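Aminopeptidase (Aneurinibacillus sp. AM-1, PDB 5IB9) probably acts as a zinc-dependent aminopeptidase that removes residues from the amino end of peptides, and is captured here with a bestatin-type inhibitor bound. Local coordinates at residues 83-89 and 163-168; 113-118 and 134-140; 312-318 and 338-344. One frame throughout, in Å; residues are numbered along the deposited sequence.

Interaction 1 (83-89 and 163-168); sequences EAFTYSP and FVAAVG
The Phe85 ring stands with one edge along the backbone of Ala166 and Val167: CD1 meets the methyl CB of Ala166 at 3.8 Å, and CE1 comes within 3.6 Å of Gly168 N. With CG anti to the carbonyl carbon (chi1 -82°), the ring lies beside its own backbone N and reaches the second strand. Gly168 probably suits this approach, since a CB there would sit tightly against CE1. The backbones pair antiparallel: Glu83 and Gly168 form a hydrogen-bonded pair, in which Gly168 N gives a 2.7 Å bond to Glu83 O and Glu83 N returns one of 3.1 Å to Gly168 O. Phe85 N continues the pairing by donating to Ala166 O, after which 83-89 leaves in a type II turn from Phe85 to Ser88. The Ser88 hydroxyl takes over from the backbone. Its OG, turned anti to the backbone N (chi1 177°), accepts from Ala166 N at 2.9 Å and donates in the carbonyl plane to Pro89 O, at 2.9 Å from OG, so two bonds fix its rotation. Beyond it the Pro89 ring crosses the Phe163 side chain at about a right angle, CG resting 3.5 Å from Phe163 CB, while Pro89 CD lies against Val164 O. Strand 83-84 thereby borders strand 165-169 of the PA domain, whose backbone is bonded to strand 141-145. Phe163 and Ala166 pack on helix 127-136, whereas Ala165 and Val167 meet strand 187-210.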
loop_
_atom_site.group_PDB
_atom_site.type_symbol
_atom_site.label_atom_id
_atom_site.label_comp_id
_atom_site.label_asym_id
_atom_site.label_seq_id
_atom_site.Cartn_x
_atom_site.Cartn_y
_atom_site.Cartn_z
ATOM N N GLU A 83 12.111 15.258 23.839
ATOM C CA GLU A 83 12.263 14.807 22.434
ATOM C C GLU A 83 10.897 14.408 21.827
ATOM O O GLU A 83 10.342 13.356 22.220
ATOM C CB GLU A 83 13.211 13.573 22.361
ATOM C CG GLU A 83 14.682 13.816 22.832
ATOM C CD GLU A 83 15.503 14.662 21.840
ATOM O OE1 GLU A 83 15.996 14.080 20.848
ATOM O OE2 GLU A 83 15.663 15.898 22.055
ATOM N N ALA A 84 10.379 15.208 20.877
ATOM C CA ALA A 84 9.175 14.819 20.089
ATOM C C ALA A 84 9.359 13.489 19.368
ATOM O O ALA A 84 10.392 13.237 18.704
ATOM C CB ALA A 84 8.792 15.893 19.089
ATOM N N PHE A 85 8.353 12.634 19.450
ATOM C CA PHE A 85 8.406 11.390 18.728
ATOM C C PHE A 85 8.172 11.755 17.241
ATOM O O PHE A 85 7.487 12.750 16.941
ATOM C CB PHE A 85 7.314 10.416 19.203
ATOM C CG PHE A 85 7.677 9.649 20.460
ATOM C CD1 PHE A 85 7.355 10.170 21.723
ATOM C CD2 PHE A 85 8.313 8.403 20.401
ATOM C CE1 PHE A 85 7.687 9.462 22.890
ATOM C CE2 PHE A 85 8.661 7.692 21.574
ATOM C CZ PHE A 85 8.331 8.231 22.825
ATOM N N THR A 86 8.753 10.966 16.321
ATOM C CA THR A 86 8.532 11.231 14.893
ATOM C C THR A 86 7.067 10.953 14.594
ATOM O O THR A 86 6.536 9.957 15.051
ATOM C CB THR A 86 9.415 10.308 14.028
ATOM O OG1 THR A 86 10.784 10.604 14.299
ATOM C CG2 THR A 86 9.148 10.573 12.537
ATOM N N TYR A 87 6.426 11.862 13.856
ATOM C CA TYR A 87 4.993 11.863 13.570
ATOM C C TYR A 87 4.125 12.423 14.703
ATOM O O TYR A 87 2.880 12.367 14.642
ATOM C CB TYR A 87 4.454 10.518 13.092
ATOM C CG TYR A 87 5.092 10.102 11.768
ATOM C CD1 TYR A 87 6.066 9.116 11.740
ATOM C CD2 TYR A 87 4.712 10.724 10.582
ATOM C CE1 TYR A 87 6.682 8.744 10.533
ATOM C CE2 TYR A 87 5.305 10.362 9.380
ATOM C CZ TYR A 87 6.273 9.398 9.369
ATOM O OH TYR A 87 6.836 9.068 8.157
ATOM N N SER A 88 4.787 13.014 15.690
ATOM C CA SER A 88 3.987 13.712 16.714
ATOM C C SER A 88 3.192 14.884 16.133
ATOM O O SER A 88 3.757 15.714 15.434
ATOM C CB SER A 88 4.890 14.199 17.873
ATOM O OG SER A 88 4.094 14.930 18.813
ATOM N N PRO A 89 1.904 14.991 16.464
ATOM C CA PRO A 89 1.100 16.147 16.196
ATOM C C PRO A 89 1.677 17.383 16.959
ATOM O O PRO A 89 2.500 17.209 17.874
ATOM C CB PRO A 89 -0.264 15.720 16.702
ATOM C CG PRO A 89 -0.230 14.205 16.748
ATOM C CD PRO A 89 1.135 13.903 17.094
ATOM N N PHE A 163 -3.452 10.308 16.766
ATOM C CA PHE A 163 -2.443 10.757 17.756
ATOM C C PHE A 163 -2.703 12.130 18.405
ATOM O O PHE A 163 -3.490 12.981 17.939
ATOM C CB PHE A 163 -1.054 10.783 17.144
ATOM C CG PHE A 163 -0.531 9.456 16.620
ATOM C CD1 PHE A 163 -0.836 8.230 17.219
ATOM C CD2 PHE A 163 0.361 9.480 15.549
ATOM C CE1 PHE A 163 -0.265 7.044 16.725
ATOM C CE2 PHE A 163 0.930 8.303 15.060
ATOM C CZ PHE A 163 0.595 7.090 15.653
ATOM N N VAL A 164 -2.017 12.344 19.530
ATOM C CA VAL A 164 -1.913 13.719 20.063
ATOM C C VAL A 164 -0.461 13.862 20.298
ATOM O O VAL A 164 0.261 12.885 20.211
ATOM C CB VAL A 164 -2.701 13.966 21.389
ATOM C CG1 VAL A 164 -4.189 13.851 21.141
ATOM C CG2 VAL A 164 -2.220 13.016 22.495
ATOM N N ALA A 165 0.007 15.081 20.611
ATOM C CA ALA A 165 1.435 15.297 20.739
ATOM C C ALA A 165 2.060 14.304 21.721
ATOM O O ALA A 165 1.460 13.985 22.762
ATOM C CB ALA A 165 1.716 16.779 21.157
ATOM N N ALA A 166 3.260 13.820 21.408
ATOM C CA ALA A 166 3.915 12.808 22.186
ATOM C C ALA A 166 5.372 13.191 22.287
ATOM O O ALA A 166 6.007 13.470 21.253
ATOM C CB ALA A 166 3.764 11.447 21.502
ATOM N N VAL A 167 5.903 13.239 23.518
ATOM C CA VAL A 167 7.307 13.605 23.744
ATOM C C VAL A 167 7.914 12.610 24.687
ATOM O O VAL A 167 7.252 12.090 25.589
ATOM C CB VAL A 167 7.469 15.025 24.299
ATOM C CG1 VAL A 167 6.791 16.022 23.423
ATOM C CG2 VAL A 167 6.855 15.125 25.721
ATOM N N GLY A 168 9.192 12.310 24.464
ATOM C CA GLY A 168 9.885 11.272 25.226
ATOM C C GLY A 168 10.838 11.965 26.182
ATOM O O GLY A 168 11.337 13.065 25.884
#

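Interaction 2 (113-118 and 134-140); sequences LNGKIA and AAKQGAK
A type II turn, Leu113 to Lys116, docks on the Schellman motif that ends helix 127-136, within the beta-alpha-beta unit of the PA domain formed by strand 117-121, that helix and strand 141-145. Gly138 has positive phi, and a CB on it would clash with Asn114 CA. Its carbonyl O accepts from Gly115 N at 3.0 Å, the donor standing 53° out of the carbonyl plane. A second bond, 2.8 Å from Lys140 N to Lys116 O, runs nearly along the C=O axis. Water 1 bridges Leu113 N and Gln137 O. Leu113 CG lies beside its backbone N (chi1 -58°), which carries CD1 to 3.8 Å from Gln137 CB, the two side chains crossing obliquely. Deeper in, the methyl groups Ala118 CB and Ala134 CB meet at 3.9 Å. At the outer end the Lys140 chain, bent at chi2, runs over Gly115, its CG 3.8 Å from Gly115 CA; it lies alongside Asn114, pointing the same way, and NZ donates to water 2, which bonds weakly to Asn114 OD1, and weakly back to Gly138 O. Strand 117-121 is hydrogen-bonded to strand 91-99 through Ile117 and to strand 141-145 through Ala118, while Leu113 packs on Val98 and Ala134 on Val142.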
loop_
_atom_site.group_PDB
_atom_site.type_symbol
_atom_site.label_atom_id
_atom_site.label_comp_id
_atom_site.label_asym_id
_atom_site.label_seq_id
_atom_site.Cartn_x
_atom_site.Cartn_y
_atom_site.Cartn_z
ATOM N N LEU A 113 -8.717 11.045 31.846
ATOM C CA LEU A 113 -7.692 11.707 31.037
ATOM C C LEU A 113 -8.193 12.881 30.248
ATOM O O LEU A 113 -7.394 13.606 29.677
ATOM C CB LEU A 113 -7.028 10.709 30.079
ATOM C CG LEU A 113 -6.349 9.495 30.700
ATOM C CD1 LEU A 113 -5.690 8.648 29.648
ATOM C CD2 LEU A 113 -5.312 9.976 31.663
ATOM N N ASN A 114 -9.514 13.088 30.204
ATOM C CA ASN A 114 -10.040 14.078 29.288
ATOM C C ASN A 114 -9.469 15.467 29.579
ATOM O O ASN A 114 -9.619 16.005 30.688
ATOM C CB ASN A 114 -11.591 14.051 29.272
ATOM C CG ASN A 114 -12.210 15.199 28.426
ATOM O OD1 ASN A 114 -11.930 15.367 27.218
ATOM N ND2 ASN A 114 -13.057 16.003 29.081
ATOM N N GLY A 115 -8.748 16.039 28.612
ATOM C CA GLY A 115 -8.193 17.371 28.813
ATOM C C GLY A 115 -6.823 17.341 29.487
ATOM O O GLY A 115 -6.166 18.372 29.579
ATOM N N LYS A 116 -6.355 16.151 29.842
ATOM C CA LYS A 116 -5.139 16.011 30.637
ATOM C C LYS A 116 -3.944 15.454 29.850
ATOM O O LYS A 116 -4.070 15.162 28.658
ATOM C CB LYS A 116 -5.495 15.122 31.807
ATOM C CG LYS A 116 -6.527 15.852 32.792
ATOM C CD LYS A 116 -6.998 14.904 33.897
ATOM C CE LYS A 116 -8.151 15.544 34.685
ATOM N NZ LYS A 116 -7.877 16.996 35.088
ATOM N N ILE A 117 -2.774 15.329 30.510
ATOM C CA ILE A 117 -1.565 14.887 29.798
ATOM C C ILE A 117 -1.246 13.554 30.402
ATOM O O ILE A 117 -1.236 13.444 31.642
ATOM C CB ILE A 117 -0.392 15.869 30.018
ATOM C CG1 ILE A 117 -0.725 17.204 29.364
ATOM C CG2 ILE A 117 0.887 15.325 29.424
ATOM C CD1 ILE A 117 0.194 18.319 29.862
ATOM N N ALA A 118 -1.050 12.489 29.590
ATOM C CA ALA A 118 -0.736 11.189 30.145
ATOM C C ALA A 118 0.759 10.995 30.319
ATOM O O ALA A 118 1.500 11.375 29.451
ATOM C CB ALA A 118 -1.276 10.101 29.263
ATOM N N ALA A 134 -4.243 6.536 25.074
ATOM C CA ALA A 134 -4.440 7.773 25.883
ATOM C C ALA A 134 -5.335 8.797 25.196
ATOM O O ALA A 134 -6.229 9.402 25.835
ATOM C CB ALA A 134 -3.055 8.383 26.259
ATOM N N ALA A 135 -5.099 8.998 23.887
ATOM C CA ALA A 135 -5.891 9.930 23.103
ATOM C C ALA A 135 -7.373 9.485 23.002
ATOM O O ALA A 135 -8.260 10.311 22.964
ATOM C CB ALA A 135 -5.296 10.126 21.711
ATOM N N LYS A 136 -7.615 8.183 22.998
ATOM C CA LYS A 136 -8.996 7.645 22.910
ATOM C C LYS A 136 -9.750 8.030 24.189
ATOM O O LYS A 136 -10.985 8.141 24.176
ATOM C CB LYS A 136 -8.960 6.101 22.711
ATOM C CG LYS A 136 -10.313 5.418 22.369
ATOM C CD LYS A 136 -10.542 5.311 20.853
ATOM C CE LYS A 136 -12.018 5.058 20.486
ATOM N NZ LYS A 136 -12.362 5.739 19.173
ATOM N N GLN A 137 -8.996 8.257 25.284
ATOM C CA GLN A 137 -9.562 8.660 26.576
ATOM C C GLN A 137 -9.574 10.174 26.777
ATOM O O GLN A 137 -10.035 10.654 27.798
ATOM C CB GLN A 137 -8.859 7.948 27.728
ATOM C CG GLN A 137 -8.941 6.437 27.621
ATOM C CD GLN A 137 -10.396 5.966 27.620
ATOM O OE1 GLN A 137 -11.052 5.955 28.672
ATOM N NE2 GLN A 137 -10.919 5.612 26.440
ATOM N N GLY A 138 -9.110 10.926 25.788
ATOM C CA GLY A 138 -9.215 12.377 25.837
ATOM C C GLY A 138 -7.939 13.108 26.224
ATOM O O GLY A 138 -7.908 14.315 26.281
ATOM N N ALA A 139 -6.869 12.359 26.438
ATOM C CA ALA A 139 -5.559 12.984 26.663
ATOM C C ALA A 139 -5.272 13.992 25.566
ATOM O O ALA A 139 -5.513 13.723 24.399
ATOM C CB ALA A 139 -4.458 11.951 26.751
ATOM N N LYS A 140 -4.761 15.148 25.924
ATOM C CA LYS A 140 -4.382 16.185 24.931
ATOM C C LYS A 140 -2.897 16.146 24.545
ATOM O O LYS A 140 -2.464 16.750 23.527
ATOM C CB LYS A 140 -4.731 17.589 25.419
ATOM C CG LYS A 140 -6.234 17.908 25.599
ATOM C CD LYS A 140 -7.137 17.145 24.648
ATOM C CE LYS A 140 -8.652 17.423 24.911
ATOM N NZ LYS A 140 -9.603 16.339 24.396
HETATM O O HOH W 1 -11.242 10.499 30.469
HETATM O O HOH W 2 -12.268 16.000 23.872
#

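Interaction 3 (312-318 and 338-344); sequences IMYTIDG and LPYGQEG
Leu338 meets Met313 at about a right angle, its CD2 3.7 Å from the sulfur SD of Met313, whose chain bends at chi3 and brings CE near Leu338 O. Pro339 O then accepts from Met313 N at 3.0 Å and lies against Ile312 CG1. The Tyr340 side chain, on the same face of the sheet as Met313, has Gly318 O at its ring edge, 3.3 Å from CE1; a water bound to Tyr340 OH bonds weakly to that same Gly318 O. Gly341 N donates to Met313 O and Gly341 O accepts from Thr315 N, a parallel pairing of strands 310-315 and 340-342 that helix 322-334 connects as a beta-alpha-beta unit in the M28 peptidase domain. Gly341 lies at the Tyr314 ring edge, where a CB would press on CE1. Gln342, extended with CG anti to its backbone N (chi1 -177°), donates from NE2 to Ile316 O at 3.0 Å, the acceptor close to its amide plane. Glu343 CB makes a CH-pi contact over one face of the Tyr314 ring, 3.7 Å from its centroid, while Ile312 CG2 lies on the opposite face; with an alanine here, Glu343 CB would probably lose its CH-pi partner and a gap open between it, Ile312 CG2 and Gly341. The Glu343 carboxylate curls back, OE2 accepting from Gly344 N at 2.8 Å on its anti lone pair, and Gly344 CA rests 3.5 Å from Ile316 CD1.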
loop_
_atom_site.group_PDB
_atom_site.type_symbol
_atom_site.label_atom_id
_atom_site.label_comp_id
_atom_site.label_asym_id
_atom_site.label_seq_id
_atom_site.Cartn_x
_atom_site.Cartn_y
_atom_site.Cartn_z
ATOM N N ILE A 312 26.906 -12.341 11.186
ATOM C CA ILE A 312 25.892 -13.255 11.664
ATOM C C ILE A 312 24.758 -13.219 10.654
ATOM O O ILE A 312 24.599 -12.219 9.912
ATOM C CB ILE A 312 25.414 -12.856 13.084
ATOM C CG1 ILE A 312 24.398 -13.883 13.669
ATOM C CG2 ILE A 312 24.871 -11.476 13.076
ATOM C CD1 ILE A 312 24.404 -13.804 15.204
ATOM N N MET A 313 23.940 -14.259 10.668
ATOM C CA MET A 313 22.717 -14.215 9.821
ATOM C C MET A 313 21.512 -14.119 10.737
ATOM O O MET A 313 21.372 -14.953 11.594
ATOM C CB MET A 313 22.595 -15.517 9.097
ATOM C CG MET A 313 23.777 -15.805 8.204
ATOM S SD MET A 313 23.739 -17.375 7.303
ATOM C CE MET A 313 23.877 -18.567 8.687
ATOM N N TYR A 314 20.589 -13.177 10.513
ATOM C CA TYR A 314 19.423 -13.076 11.365
ATOM C C TYR A 314 18.166 -13.424 10.580
ATOM O O TYR A 314 17.944 -12.987 9.446
ATOM C CB TYR A 314 19.249 -11.655 11.850
ATOM C CG TYR A 314 20.147 -11.244 13.006
ATOM C CD1 TYR A 314 20.291 -12.037 14.118
ATOM C CD2 TYR A 314 20.859 -10.078 12.916
ATOM C CE1 TYR A 314 21.171 -11.613 15.182
ATOM C CE2 TYR A 314 21.759 -9.631 13.993
ATOM C CZ TYR A 314 21.835 -10.410 15.097
ATOM O OH TYR A 314 22.708 -10.052 16.135
ATOM N N THR A 315 17.279 -14.220 11.206
ATOM C CA THR A 315 16.021 -14.505 10.629
ATOM C C THR A 315 14.895 -13.952 11.556
ATOM O O THR A 315 15.118 -13.797 12.793
ATOM C CB THR A 315 15.755 -15.996 10.333
ATOM O OG1 THR A 315 15.726 -16.648 11.622
ATOM C CG2 THR A 315 16.915 -16.569 9.506
ATOM N N ILE A 316 13.726 -13.710 11.001
ATOM C CA ILE A 316 12.637 -13.068 11.815
ATOM C C ILE A 316 12.180 -13.987 12.931
ATOM O O ILE A 316 11.924 -13.419 14.019
ATOM C CB ILE A 316 11.439 -12.783 10.855
ATOM C CG1 ILE A 316 11.849 -11.764 9.747
ATOM C CG2 ILE A 316 10.209 -12.285 11.620
ATOM C CD1 ILE A 316 12.533 -10.501 10.208
ATOM N N ASP A 317 12.050 -15.293 12.617
ATOM C CA ASP A 317 11.585 -16.263 13.615
ATOM C C ASP A 317 12.715 -16.951 14.357
ATOM O O ASP A 317 12.434 -17.870 15.129
ATOM C CB ASP A 317 10.614 -17.241 12.952
ATOM C CG ASP A 317 11.168 -17.867 11.701
ATOM O OD1 ASP A 317 10.357 -18.538 10.977
ATOM O OD2 ASP A 317 12.402 -17.726 11.412
ATOM N N GLY A 318 13.983 -16.575 14.161
ATOM C CA GLY A 318 15.096 -17.327 14.795
ATOM C C GLY A 318 15.213 -18.789 14.396
ATOM O O GLY A 318 15.898 -19.551 15.100
ATOM N N LEU A 338 29.508 -19.849 10.674
ATOM C CA LEU A 338 28.643 -18.673 10.633
ATOM C C LEU A 338 27.391 -18.896 11.404
ATOM O O LEU A 338 26.522 -19.622 10.980
ATOM C CB LEU A 338 28.330 -18.284 9.146
ATOM C CG LEU A 338 27.463 -17.046 8.910
ATOM C CD1 LEU A 338 28.182 -15.894 9.549
ATOM C CD2 LEU A 338 27.404 -16.775 7.352
ATOM N N PRO A 339 27.263 -18.230 12.521
ATOM C CA PRO A 339 26.101 -18.413 13.353
ATOM C C PRO A 339 24.819 -17.748 12.804
ATOM O O PRO A 339 24.865 -16.861 11.892
ATOM C CB PRO A 339 26.484 -17.706 14.651
ATOM C CG PRO A 339 27.842 -17.523 14.663
ATOM C CD PRO A 339 28.189 -17.287 13.124
ATOM N N TYR A 340 23.666 -18.151 13.315
ATOM C CA TYR A 340 22.445 -17.393 13.012
ATOM C C TYR A 340 21.811 -16.882 14.302
ATOM O O TYR A 340 22.129 -17.411 15.400
ATOM C CB TYR A 340 21.425 -18.224 12.182
ATOM C CG TYR A 340 20.789 -19.388 12.957
ATOM C CD1 TYR A 340 19.416 -19.357 13.211
ATOM C CD2 TYR A 340 21.575 -20.467 13.342
ATOM C CE1 TYR A 340 18.806 -20.470 13.919
ATOM C CE2 TYR A 340 20.970 -21.582 14.074
ATOM C CZ TYR A 340 19.632 -21.516 14.328
ATOM O OH TYR A 340 18.983 -22.543 14.998
ATOM N N GLY A 341 20.831 -15.997 14.194
ATOM C CA GLY A 341 20.060 -15.580 15.347
ATOM C C GLY A 341 18.694 -15.063 14.917
ATOM O O GLY A 341 18.305 -15.171 13.756
ATOM N N GLN A 342 18.001 -14.376 15.862
ATOM C CA GLN A 342 16.672 -13.846 15.598
ATOM C C GLN A 342 16.743 -12.352 15.598
ATOM O O GLN A 342 17.083 -11.760 16.624
ATOM C CB GLN A 342 15.705 -14.276 16.740
ATOM C CG GLN A 342 14.304 -13.781 16.432
ATOM C CD GLN A 342 13.232 -14.462 17.284
ATOM O OE1 GLN A 342 13.543 -14.968 18.356
ATOM N NE2 GLN A 342 11.994 -14.457 16.838
ATOM N N GLU A 343 16.411 -11.698 14.463
ATOM C CA GLU A 343 16.255 -10.289 14.482
ATOM C C GLU A 343 15.522 -9.878 13.198
ATOM O O GLU A 343 15.683 -10.507 12.133
ATOM C CB GLU A 343 17.609 -9.569 14.560
ATOM C CG GLU A 343 17.517 -8.101 14.636
ATOM C CD GLU A 343 16.728 -7.574 15.846
ATOM O OE1 GLU A 343 17.449 -7.207 16.825
ATOM O OE2 GLU A 343 15.452 -7.516 15.783
ATOM N N GLY A 344 14.778 -8.808 13.335
ATOM C CA GLY A 344 14.036 -8.148 12.242
ATOM C C GLY A 344 14.799 -6.849 11.889
ATOM O O GLY A 344 16.037 -6.840 11.782
HETATM O O HOH W 3 16.415 -22.940 15.368
#

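Interactions 1 and 2 belong to one neighbourhood, their centres 14 Å apart, and meet directly through Val164: its CG1 lies 3.5 Å from Ala139 O and 3.9 Å from Ala135 CB. Both also touch the second subunit, through Phe163, Val164, Asn114 and Lys136. In the chain, 113-118 and 134-140 fall between the two segments of interaction 1. Interaction 3 lies in the peptidase domain, its centre 32 Å from that of interaction 1 and 40 Å from that of interaction 2. The inhibitor pocket is approached by two contacts: the Glu343 side chain is about 4 Å from the inhibitor, that of Tyr87 about 10 Å. Interaction 2 is remote from the annotated metal and inhibitor sites.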